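Local coordinates for protein exodeoxyribonuclease (PDB 2JC5) that acts as an apurinic/apyrimidinic endonuclease in DNA repair, probably cutting the phosphodiester backbone at abasic sites with the help of magnesium or manganese ions, at residues E118-K123 and P173-W178; H154-L159 and S169-E174; Y109-S114 and Y124-A129. One frame throughout, in Å; residues are numbered along the deposited sequence.

Contact 1 (E118-K123 and P173-W178); sequences ERQQVK and PEEREW. With BCN (bicine), chain C.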
loop_
_atom_site.group_PDB
_atom_site.type_symbol
_atom_site.label_atom_id
_atom_site.label_comp_id
_atom_site.label_asym_id
_atom_site.label_seq_id
_atom_site.Cartn_x
_atom_site.Cartn_y
_atom_site.Cartn_z
ATOM N N GLU A 118 8.287 -21.197 -4.031
ATOM C CA GLU A 118 7.897 -20.660 -5.338
ATOM C C GLU A 118 7.403 -19.222 -5.245
ATOM O O GLU A 118 7.696 -18.397 -6.115
ATOM C CB GLU A 118 6.781 -21.488 -5.985
ATOM C CG GLU A 118 7.158 -22.878 -6.405
ATOM C CD GLU A 118 5.964 -23.652 -6.938
ATOM O OE1 GLU A 118 4.984 -23.010 -7.388
ATOM O OE2 GLU A 118 6.009 -24.899 -6.912
ATOM N N ARG A 119 6.628 -18.915 -4.200
ATOM C CA ARG A 119 6.085 -17.578 -4.072
ATOM C C ARG A 119 7.159 -16.639 -3.538
ATOM O O ARG A 119 7.191 -15.473 -3.919
ATOM C CB ARG A 119 4.818 -17.557 -3.200
ATOM C CG ARG A 119 3.617 -18.256 -3.835
ATOM C CD ARG A 119 3.261 -17.708 -5.217
ATOM N NE ARG A 119 2.969 -16.280 -5.171
ATOM C CZ ARG A 119 2.605 -15.544 -6.214
ATOM N NH1 ARG A 119 2.498 -16.088 -7.421
ATOM N NH2 ARG A 119 2.322 -14.260 -6.058
ATOM N N GLN A 120 8.065 -17.129 -2.701
ATOM C CA GLN A 120 9.210 -16.282 -2.307
ATOM C C GLN A 120 10.009 -15.925 -3.544
ATOM O O GLN A 120 10.479 -14.815 -3.674
ATOM C CB GLN A 120 10.094 -16.888 -1.215
ATOM C CG GLN A 120 11.270 -16.000 -0.765
ATOM C CD GLN A 120 10.791 -14.753 -0.036
ATOM O OE1 GLN A 120 9.922 -14.849 0.812
ATOM N NE2 GLN A 120 11.337 -13.592 -0.376
ATOM N N GLN A 121 10.151 -16.872 -4.472
ATOM C CA GLN A 121 10.847 -16.567 -5.728
ATOM C C GLN A 121 10.106 -15.558 -6.587
ATOM O O GLN A 121 10.717 -14.646 -7.131
ATOM C CB GLN A 121 11.141 -17.844 -6.517
ATOM C CG GLN A 121 12.281 -18.633 -5.922
ATOM C CD GLN A 121 13.595 -17.858 -5.941
ATOM O OE1 GLN A 121 14.005 -17.309 -6.973
ATOM N NE2 GLN A 121 14.259 -17.800 -4.791
ATOM N N VAL A 122 8.791 -15.701 -6.709
ATOM C CA VAL A 122 7.979 -14.671 -7.394
ATOM C C VAL A 122 8.195 -13.307 -6.733
ATOM O O VAL A 122 8.353 -12.301 -7.417
ATOM C CB VAL A 122 6.456 -15.012 -7.409
ATOM C CG1 VAL A 122 5.614 -13.823 -7.879
ATOM C CG2 VAL A 122 6.209 -16.248 -8.273
ATOM N N LYS A 123 8.205 -13.280 -5.396
ATOM C CA LYS A 123 8.389 -12.047 -4.676
ATOM C C LYS A 123 9.728 -11.427 -5.037
ATOM O O LYS A 123 9.795 -10.247 -5.356
ATOM C CB LYS A 123 8.254 -12.286 -3.171
ATOM C CG LYS A 123 8.399 -11.056 -2.294
ATOM C CD LYS A 123 8.165 -11.427 -0.841
ATOM C CE LYS A 123 8.094 -10.230 0.055
ATOM N NZ LYS A 123 8.048 -10.579 1.521
ATOM N N PRO A 173 17.019 -10.985 5.240
ATOM C CA PRO A 173 18.076 -10.018 4.996
ATOM C C PRO A 173 18.019 -9.379 3.615
ATOM O O PRO A 173 18.163 -8.170 3.495
ATOM C CB PRO A 173 19.350 -10.851 5.165
ATOM C CG PRO A 173 18.970 -11.917 6.080
ATOM C CD PRO A 173 17.530 -12.236 5.820
ATOM N N GLU A 174 17.756 -10.177 2.583
ATOM C CA GLU A 174 17.746 -9.679 1.213
ATOM C C GLU A 174 16.580 -8.721 0.980
ATOM O O GLU A 174 16.695 -7.747 0.237
ATOM C CB GLU A 174 17.673 -10.842 0.206
ATOM C CG GLU A 174 18.922 -11.743 0.141
ATOM C CD GLU A 174 18.910 -12.878 1.161
ATOM O OE1 GLU A 174 18.268 -12.736 2.225
ATOM O OE2 GLU A 174 19.546 -13.925 0.901
ATOM N N GLU A 175 15.457 -9.006 1.633
ATOM C CA GLU A 175 14.287 -8.155 1.530
ATOM C C GLU A 175 14.493 -6.812 2.216
ATOM O O GLU A 175 14.135 -5.767 1.677
ATOM C CB GLU A 175 13.094 -8.866 2.160
ATOM C CG GLU A 175 12.629 -10.086 1.392
ATOM C CD GLU A 175 11.526 -10.819 2.107
ATOM O OE1 GLU A 175 11.516 -10.822 3.348
ATOM O OE2 GLU A 175 10.669 -11.409 1.429
ATOM N N ARG A 176 15.047 -6.849 3.425
ATOM C CA ARG A 176 15.309 -5.630 4.178
ATOM C C ARG A 176 16.317 -4.762 3.427
ATOM O O ARG A 176 16.177 -3.538 3.366
ATOM C CB ARG A 176 15.860 -5.967 5.553
ATOM C CG ARG A 176 14.931 -6.811 6.409
ATOM C CD ARG A 176 15.629 -7.344 7.642
ATOM N NE ARG A 176 16.077 -6.261 8.514
ATOM C CZ ARG A 176 16.815 -6.428 9.608
ATOM N NH1 ARG A 176 17.198 -7.647 9.989
ATOM N NH2 ARG A 176 17.165 -5.368 10.322
ATOM N N GLU A 177 17.331 -5.408 2.862
ATOM C CA GLU A 177 18.340 -4.691 2.075
ATOM C C GLU A 177 17.695 -3.989 0.887
ATOM O O GLU A 177 18.064 -2.869 0.553
ATOM C CB GLU A 177 19.468 -5.618 1.599
ATOM C CG GLU A 177 20.590 -4.888 0.850
ATOM N N TRP A 178 16.744 -4.658 0.247
ATOM C CA TRP A 178 16.074 -4.120 -0.923
ATOM C C TRP A 178 15.295 -2.845 -0.557
ATOM O O TRP A 178 15.437 -1.819 -1.238
ATOM C CB TRP A 178 15.185 -5.194 -1.574
ATOM C CG TRP A 178 14.566 -4.758 -2.851
ATOM C CD1 TRP A 178 15.084 -4.881 -4.117
ATOM C CD2 TRP A 178 13.296 -4.106 -3.003
ATOM N NE1 TRP A 178 14.221 -4.334 -5.033
ATOM C CE2 TRP A 178 13.116 -3.859 -4.384
ATOM C CE3 TRP A 178 12.293 -3.706 -2.107
ATOM C CZ2 TRP A 178 11.981 -3.239 -4.893
ATOM C CZ3 TRP A 178 11.163 -3.088 -2.617
ATOM C CH2 TRP A 178 11.019 -2.853 -4.001
HETATM N N1 BCN C . 4.063 -11.790 5.626
HETATM C C1 BCN C . 4.894 -11.298 4.503
HETATM C C2 BCN C . 5.104 -12.338 3.429
HETATM O O21 BCN C . 5.711 -11.984 2.377
HETATM O O22 BCN C . 4.674 -13.488 3.617
HETATM C C3 BCN C . 2.728 -11.177 5.672
HETATM C C4 BCN C . 1.766 -12.024 4.860
HETATM O O4 BCN C . 1.781 -13.418 5.254
HETATM C C5 BCN C . 4.776 -11.612 6.941
HETATM C C6 BCN C . 4.361 -12.693 7.930
HETATM O O6 BCN C . 4.220 -13.968 7.302
#

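Contact 2 (H154-L159 and S169-E174); sequences HQNIDL and SGFLPE. With BCN (bicine), chain C.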
loop_
_atom_site.group_PDB
_atom_site.type_symbol
_atom_site.label_atom_id
_atom_site.label_comp_id
_atom_site.label_asym_id
_atom_site.label_seq_id
_atom_site.Cartn_x
_atom_site.Cartn_y
_atom_site.Cartn_z
ATOM N N HIS A 154 11.296 -3.264 7.501
ATOM C CA HIS A 154 12.650 -2.824 7.171
ATOM C C HIS A 154 13.679 -3.089 8.279
ATOM O O HIS A 154 14.713 -3.706 8.023
ATOM C CB HIS A 154 12.596 -1.342 6.797
ATOM C CG HIS A 154 13.895 -0.765 6.338
ATOM N ND1 HIS A 154 14.137 0.592 6.375
ATOM C CD2 HIS A 154 15.039 -1.346 5.909
ATOM C CE1 HIS A 154 15.368 0.822 5.936
ATOM N NE2 HIS A 154 15.938 -0.336 5.653
ATOM N N GLN A 155 13.383 -2.641 9.494
ATOM C CA GLN A 155 14.321 -2.638 10.618
ATOM C C GLN A 155 13.693 -3.318 11.823
ATOM O O GLN A 155 12.502 -3.593 11.814
ATOM C CB GLN A 155 14.657 -1.194 11.003
ATOM C CG GLN A 155 15.232 -0.354 9.879
ATOM C CD GLN A 155 15.737 0.982 10.378
ATOM O OE1 GLN A 155 14.966 1.925 10.564
ATOM N NE2 GLN A 155 17.034 1.065 10.618
ATOM N N ASN A 156 14.478 -3.539 12.876
ATOM C CA ASN A 156 13.963 -4.212 14.070
ATOM C C ASN A 156 12.745 -3.502 14.653
ATOM O O ASN A 156 11.796 -4.145 15.113
ATOM C CB ASN A 156 15.044 -4.326 15.147
ATOM C CG ASN A 156 16.165 -5.254 14.767
ATOM O OD1 ASN A 156 16.065 -6.014 13.821
ATOM N ND2 ASN A 156 17.243 -5.208 15.539
ATOM N N ILE A 157 12.782 -2.173 14.630
ATOM C CA ILE A 157 11.677 -1.362 15.143
ATOM C C ILE A 157 10.340 -1.625 14.434
ATOM O O ILE A 157 9.269 -1.359 14.978
ATOM C CB ILE A 157 12.025 0.147 15.059
ATOM C CG1 ILE A 157 11.014 1.014 15.800
ATOM C CG2 ILE A 157 12.187 0.635 13.627
ATOM C CD1 ILE A 157 11.322 2.491 15.829
ATOM N N ASP A 158 10.416 -2.145 13.222
ATOM C CA ASP A 158 9.236 -2.320 12.372
ATOM C C ASP A 158 8.423 -3.592 12.632
ATOM O O ASP A 158 7.410 -3.814 11.976
ATOM C CB ASP A 158 9.682 -2.238 10.913
ATOM C CG ASP A 158 10.244 -0.885 10.567
ATOM O OD1 ASP A 158 9.552 0.116 10.868
ATOM O OD2 ASP A 158 11.357 -0.817 9.997
ATOM N N LEU A 159 8.849 -4.436 13.570
ATOM C CA LEU A 159 8.010 -5.561 13.970
ATOM C C LEU A 159 8.268 -5.960 15.423
ATOM O O LEU A 159 9.332 -5.683 15.986
ATOM C CB LEU A 159 8.168 -6.741 13.006
ATOM C CG LEU A 159 9.472 -7.544 13.082
ATOM C CD1 LEU A 159 9.356 -8.824 12.279
ATOM C CD2 LEU A 159 10.683 -6.721 12.601
ATOM N N SER A 169 9.692 -14.844 5.522
ATOM C CA SER A 169 9.353 -13.874 4.487
ATOM C C SER A 169 8.717 -12.652 5.130
ATOM O O SER A 169 7.838 -12.774 5.986
ATOM C CB SER A 169 8.391 -14.467 3.458
ATOM O OG SER A 169 8.232 -13.607 2.338
ATOM N N GLY A 170 9.185 -11.485 4.715
ATOM C CA GLY A 170 8.841 -10.235 5.343
ATOM C C GLY A 170 9.953 -9.616 6.138
ATOM O O GLY A 170 9.942 -8.417 6.345
ATOM N N PHE A 171 10.920 -10.423 6.578
ATOM C CA PHE A 171 12.056 -9.894 7.349
ATOM C C PHE A 171 13.347 -10.624 7.017
ATOM O O PHE A 171 14.247 -10.696 7.840
ATOM C CB PHE A 171 11.758 -9.953 8.848
ATOM C CG PHE A 171 12.544 -8.958 9.676
ATOM C CD1 PHE A 171 12.486 -7.613 9.405
ATOM C CD2 PHE A 171 13.334 -9.378 10.740
ATOM C CE1 PHE A 171 13.205 -6.706 10.172
ATOM C CE2 PHE A 171 14.047 -8.489 11.495
ATOM C CZ PHE A 171 13.996 -7.159 11.227
ATOM N N LEU A 172 13.455 -11.132 5.796
ATOM C CA LEU A 172 14.694 -11.748 5.316
ATOM C C LEU A 172 15.734 -10.670 5.020
ATOM O O LEU A 172 15.402 -9.565 4.601
ATOM C CB LEU A 172 14.426 -12.575 4.061
ATOM C CG LEU A 172 13.446 -13.717 4.204
ATOM C CD1 LEU A 172 13.039 -14.282 2.831
ATOM C CD2 LEU A 172 14.089 -14.769 5.089
ATOM N N PRO A 173 17.019 -10.985 5.240
ATOM C CA PRO A 173 18.076 -10.018 4.996
ATOM C C PRO A 173 18.019 -9.379 3.615
ATOM O O PRO A 173 18.163 -8.170 3.495
ATOM C CB PRO A 173 19.350 -10.851 5.165
ATOM C CG PRO A 173 18.970 -11.917 6.080
ATOM C CD PRO A 173 17.530 -12.236 5.820
ATOM N N GLU A 174 17.756 -10.177 2.583
ATOM C CA GLU A 174 17.746 -9.679 1.213
ATOM C C GLU A 174 16.580 -8.721 0.980
ATOM O O GLU A 174 16.695 -7.747 0.237
ATOM C CB GLU A 174 17.673 -10.842 0.206
ATOM C CG GLU A 174 18.922 -11.743 0.141
ATOM C CD GLU A 174 18.910 -12.878 1.161
ATOM O OE1 GLU A 174 18.268 -12.736 2.225
ATOM O OE2 GLU A 174 19.546 -13.925 0.901
HETATM N N1 BCN C . 4.063 -11.790 5.626
HETATM C C1 BCN C . 4.894 -11.298 4.503
HETATM C C2 BCN C . 5.104 -12.338 3.429
HETATM O O21 BCN C . 5.711 -11.984 2.377
HETATM O O22 BCN C . 4.674 -13.488 3.617
HETATM C C3 BCN C . 2.728 -11.177 5.672
HETATM C C4 BCN C . 1.766 -12.024 4.860
HETATM O O4 BCN C . 1.781 -13.418 5.254
HETATM C C5 BCN C . 4.776 -11.612 6.941
HETATM C C6 BCN C . 4.361 -12.693 7.930
HETATM O O6 BCN C . 4.220 -13.968 7.302
#

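Contact 3 (Y109-S114 and Y124-A129); sequences YLPSGS and YRFLDA. With BCN (bicine), chain C.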
loop_
_atom_site.group_PDB
_atom_site.type_symbol
_atom_site.label_atom_id
_atom_site.label_comp_id
_atom_site.label_asym_id
_atom_site.label_seq_id
_atom_site.Cartn_x
_atom_site.Cartn_y
_atom_site.Cartn_z
ATOM N N TYR A 109 0.326 -3.886 -4.422
ATOM C CA TYR A 109 0.221 -5.067 -3.585
ATOM C C TYR A 109 1.368 -5.991 -3.962
ATOM O O TYR A 109 1.308 -6.719 -4.963
ATOM C CB TYR A 109 -1.122 -5.752 -3.760
ATOM C CG TYR A 109 -1.361 -6.946 -2.864
ATOM C CD1 TYR A 109 -0.870 -6.999 -1.564
ATOM C CD2 TYR A 109 -2.074 -8.019 -3.325
ATOM C CE1 TYR A 109 -1.104 -8.070 -0.765
ATOM C CE2 TYR A 109 -2.299 -9.109 -2.532
ATOM C CZ TYR A 109 -1.820 -9.137 -1.253
ATOM O OH TYR A 109 -2.054 -10.241 -0.458
ATOM N N LEU A 110 2.432 -5.924 -3.165
ATOM C CA LEU A 110 3.646 -6.693 -3.433
ATOM C C LEU A 110 3.423 -8.158 -3.032
ATOM O O LEU A 110 2.792 -8.416 -2.029
ATOM C CB LEU A 110 4.804 -6.057 -2.675
ATOM C CG LEU A 110 6.215 -6.285 -3.176
ATOM C CD1 LEU A 110 7.087 -5.061 -2.872
ATOM C CD2 LEU A 110 6.776 -7.548 -2.532
ATOM N N PRO A 111 3.863 -9.130 -3.851
ATOM C CA PRO A 111 3.616 -10.535 -3.519
ATOM C C PRO A 111 4.155 -10.942 -2.149
ATOM O O PRO A 111 5.238 -10.483 -1.746
ATOM C CB PRO A 111 4.390 -11.296 -4.614
ATOM C CG PRO A 111 4.493 -10.361 -5.733
ATOM C CD PRO A 111 4.609 -8.998 -5.115
ATOM N N SER A 112 3.409 -11.772 -1.438
ATOM C CA SER A 112 3.882 -12.367 -0.198
ATOM C C SER A 112 4.646 -13.643 -0.518
ATOM O O SER A 112 4.377 -14.310 -1.517
ATOM C CB SER A 112 2.726 -12.662 0.739
ATOM O OG SER A 112 1.757 -13.440 0.083
ATOM N N GLY A 113 5.610 -13.978 0.325
ATOM C CA GLY A 113 6.446 -15.154 0.115
ATOM C C GLY A 113 6.312 -16.250 1.141
ATOM O O GLY A 113 6.900 -17.298 0.960
ATOM N N SER A 114 5.533 -16.050 2.204
ATOM C CA SER A 114 5.539 -17.015 3.314
ATOM C C SER A 114 4.851 -18.334 2.996
ATOM O O SER A 114 5.053 -19.329 3.713
ATOM C CB SER A 114 4.958 -16.394 4.587
ATOM O OG SER A 114 3.602 -16.098 4.439
ATOM N N TYR A 124 10.799 -12.223 -5.019
ATOM C CA TYR A 124 12.104 -11.683 -5.403
ATOM C C TYR A 124 12.144 -11.224 -6.856
ATOM O O TYR A 124 12.737 -10.198 -7.140
ATOM C CB TYR A 124 13.233 -12.680 -5.149
ATOM C CG TYR A 124 13.674 -12.791 -3.702
ATOM C CD1 TYR A 124 13.934 -11.650 -2.947
ATOM C CD2 TYR A 124 13.897 -14.032 -3.114
ATOM C CE1 TYR A 124 14.384 -11.736 -1.640
ATOM C CE2 TYR A 124 14.358 -14.131 -1.800
ATOM C CZ TYR A 124 14.582 -12.971 -1.071
ATOM O OH TYR A 124 15.031 -13.051 0.228
ATOM N N ARG A 125 11.526 -11.962 -7.776
ATOM C CA ARG A 125 11.451 -11.491 -9.154
ATOM C C ARG A 125 10.654 -10.177 -9.265
ATOM O O ARG A 125 10.994 -9.293 -10.047
ATOM C CB ARG A 125 10.892 -12.591 -10.061
ATOM C CG ARG A 125 11.866 -13.750 -10.212
ATOM C CD ARG A 125 11.515 -14.657 -11.363
ATOM N NE ARG A 125 10.299 -15.428 -11.108
ATOM C CZ ARG A 125 9.087 -15.150 -11.585
ATOM N NH1 ARG A 125 8.878 -14.095 -12.368
ATOM N NH2 ARG A 125 8.065 -15.944 -11.284
ATOM N N PHE A 126 9.599 -10.023 -8.466
ATOM C CA PHE A 126 8.867 -8.760 -8.440
ATOM C C PHE A 126 9.739 -7.594 -7.961
ATOM O O PHE A 126 9.755 -6.511 -8.552
ATOM C CB PHE A 126 7.655 -8.905 -7.540
ATOM C CG PHE A 126 6.709 -7.743 -7.606
ATOM C CD1 PHE A 126 6.974 -6.551 -6.944
ATOM C CD2 PHE A 126 5.552 -7.848 -8.343
ATOM C CE1 PHE A 126 6.098 -5.481 -7.033
ATOM C CE2 PHE A 126 4.654 -6.798 -8.422
ATOM C CZ PHE A 126 4.939 -5.608 -7.763
ATOM N N LEU A 127 10.487 -7.826 -6.888
ATOM C CA LEU A 127 11.397 -6.811 -6.401
ATOM C C LEU A 127 12.364 -6.361 -7.495
ATOM O O LEU A 127 12.638 -5.179 -7.643
ATOM C CB LEU A 127 12.191 -7.312 -5.185
ATOM C CG LEU A 127 11.469 -7.708 -3.884
ATOM C CD1 LEU A 127 12.474 -7.822 -2.718
ATOM C CD2 LEU A 127 10.317 -6.769 -3.554
ATOM N N ASP A 128 12.902 -7.319 -8.251
ATOM C CA ASP A 128 13.877 -6.977 -9.281
ATOM C C ASP A 128 13.261 -6.258 -10.464
ATOM O O ASP A 128 13.907 -5.403 -11.073
ATOM C CB ASP A 128 14.610 -8.235 -9.762
ATOM C CG ASP A 128 15.528 -8.816 -8.711
ATOM O OD1 ASP A 128 16.007 -8.067 -7.836
ATOM O OD2 ASP A 128 15.801 -10.042 -8.768
ATOM N N ALA A 129 12.012 -6.586 -10.796
ATOM C CA ALA A 129 11.298 -5.901 -11.886
ATOM C C ALA A 129 10.801 -4.531 -11.481
ATOM O O ALA A 129 10.710 -3.634 -12.303
ATOM C CB ALA A 129 10.125 -6.751 -12.390
HETATM N N1 BCN C . 4.063 -11.790 5.626
HETATM C C1 BCN C . 4.894 -11.298 4.503
HETATM C C2 BCN C . 5.104 -12.338 3.429
HETATM O O21 BCN C . 5.711 -11.984 2.377
HETATM O O22 BCN C . 4.674 -13.488 3.617
HETATM C C3 BCN C . 2.728 -11.177 5.672
HETATM C C4 BCN C . 1.766 -12.024 4.860
HETATM O O4 BCN C . 1.781 -13.418 5.254
HETATM C C5 BCN C . 4.776 -11.612 6.941
HETATM C C6 BCN C . 4.361 -12.693 7.930
HETATM O O6 BCN C . 4.220 -13.968 7.302
#

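Contact 1 (E118-K123 and P173-W178)
Glu-175 pushes one carboxylate oxygen, OE2, between the amide of Gln-120 and the ammonium group of Lys-123, and this atom takes both polar contacts between segments 118-123 and 173-178. Gln-120 and Glu-175 come from opposite directions, their amide and carboxylate planes 59° apart: NE2 of Gln-120 lies 2.9 Å from Glu-175 OE2 in a fairly straight bond (162°), the acceptor close to the amide plane. Lys-123 arrives across the glutamate chain, and its NZ forms a salt bridge of 2.8 Å to the same Glu-175 OE2. The two donors approach from opposite faces of the carboxylate, each well out of its plane. OE1 is held by the backbone N of Gly-170 and Leu-172, so both oxygens of the buried carboxylate are engaged. Lys-123 reaches this far because its chain is extended, CG anti to the backbone N (chi1 -179°). Its NZ also donates to O21 of the bound bicine at 2.9 Å and to Asn-151 O, with Ser-169 OG close by. Gln-120 OE1 pairs with Ser-169 OG, fixing the amide's rotation. An ammonium group braced by a carboxylate and turned toward a ligand carboxylate is characteristic of an anion-binding pocket, here beside Asn-151, the predicted transition-state stabiliser.

Contact 2 (H154-L159 and S169-E174)
Phe-171 packs against the flank of a 3-10 turn, residues 156-158, with Leu-159 over one face of its ring in a CH-pi contact. This pairing joins two parts of the loop that links strand 143-147 to helix 173-184 in the DNase I-like fold. From CB, with CG anti to the backbone N (chi1 -156°), the side chain heads toward the turn. At the root of the ring, the two methyls of Leu-159, CD1 and CD2, stand 4.1 Å from Phe-171 CG, on the side of the ring that CD2 covers. Farther out, CE1 and CZ come closest under Leu-159 CD2, which sits 3.6 Å from the centroid of the Phe-171 ring and only 16° from its normal. Phe-171 CE1 also faces Gln-155 O at 3.6 Å, obliquely to the ring. At the tip, CZ meets Asn-156 OD1 edge-on, 3.5 Å away and in the ring plane. Trp-162, Gln-166, Arg-176 and Trp-218 also touch this side chain. Behind it, Ser-169 OG is hydrogen-bonded to O21 of the bicine, and Leu-172 takes the N-cap position, its N-H bonded to Glu-175 OE1. Within the turn, Asp-158 gives OD1 to salt bridges with Arg-193 and Arg-219, while its OD2 accepts the backbone N-H of Gln-155 at 2.8 Å through the lone pair anti to the other oxygen.

Contact 3 (Y109-S114 and Y124-A129)
Pro-111 and Phe-126 mark the closest approach of the two backbones, with their CA atoms 7.4 Å apart; one belongs to an extended run leaving strand 103-109, the other to a regular turn of helix 117-139. Pro-111 lays the edge of its pyrrolidine ring on one face of the Phe-126 ring. Its CD is 3.7 Å from the Phe-126 ring centroid, 20° off the normal and nearest to CG, a CH-pi contact displaced toward the rim, while Pro-111 CG lies past the rim, 3.8 Å from Phe-126 CD2. In Phe-126, CG anti to the backbone N (chi1 -171°) carries the ring toward the loop, and chi2 (-78°) turns its face to the proline. Leu-110 leans in beside the proline: its CG lies 3.9 Å from both Phe-126 CD1 and CE1, obliquely to the ring. Such burial of the residues just past the strand against the helix that follows belongs to the beta-alpha-beta crossover by which parallel strands 103-109 and 143-147 are joined through helix 117-139. One residue along the helix, Leu-127 turns its tip back toward the loop and crosses Leu-110 at about a right angle, with CD2 touching both leucine methyls, CD1 of Leu-110 at 3.7 Å. Phe-126 also packs edge-to-face with Phe-89. Beyond the proline, the loop turns its polar groups to the bicine carboxylate: Gly-113 N donates to O21 at 2.9 Å in a nearly straight bond, and Ser-114 holds O22 through both its backbone N and its OG.

Overall arrangement
Contacts 1 and 3 use successive turns of helix 117-139 and have centres about 6 Å apart, whereas contacts 1 and 2 share the start of helix 173-184 with centres about 11 Å apart. Along the chain, contact 3 closes before contact 2 opens, and contact 1 spans the distance between them, its first segment falling inside contact 3 and its second overlapping contact 2. All three touch the bicine, with contacts 2 and 3, whose centres are about 14 Å apart, meeting where Ser-169 packs on Gly-113. Two helices and two loops of one DNase I-like domain thus converge on a single pocket beside the predicted catalytic residues, with the side chain of Lys-123 about 13 Å from the bound magnesium ion.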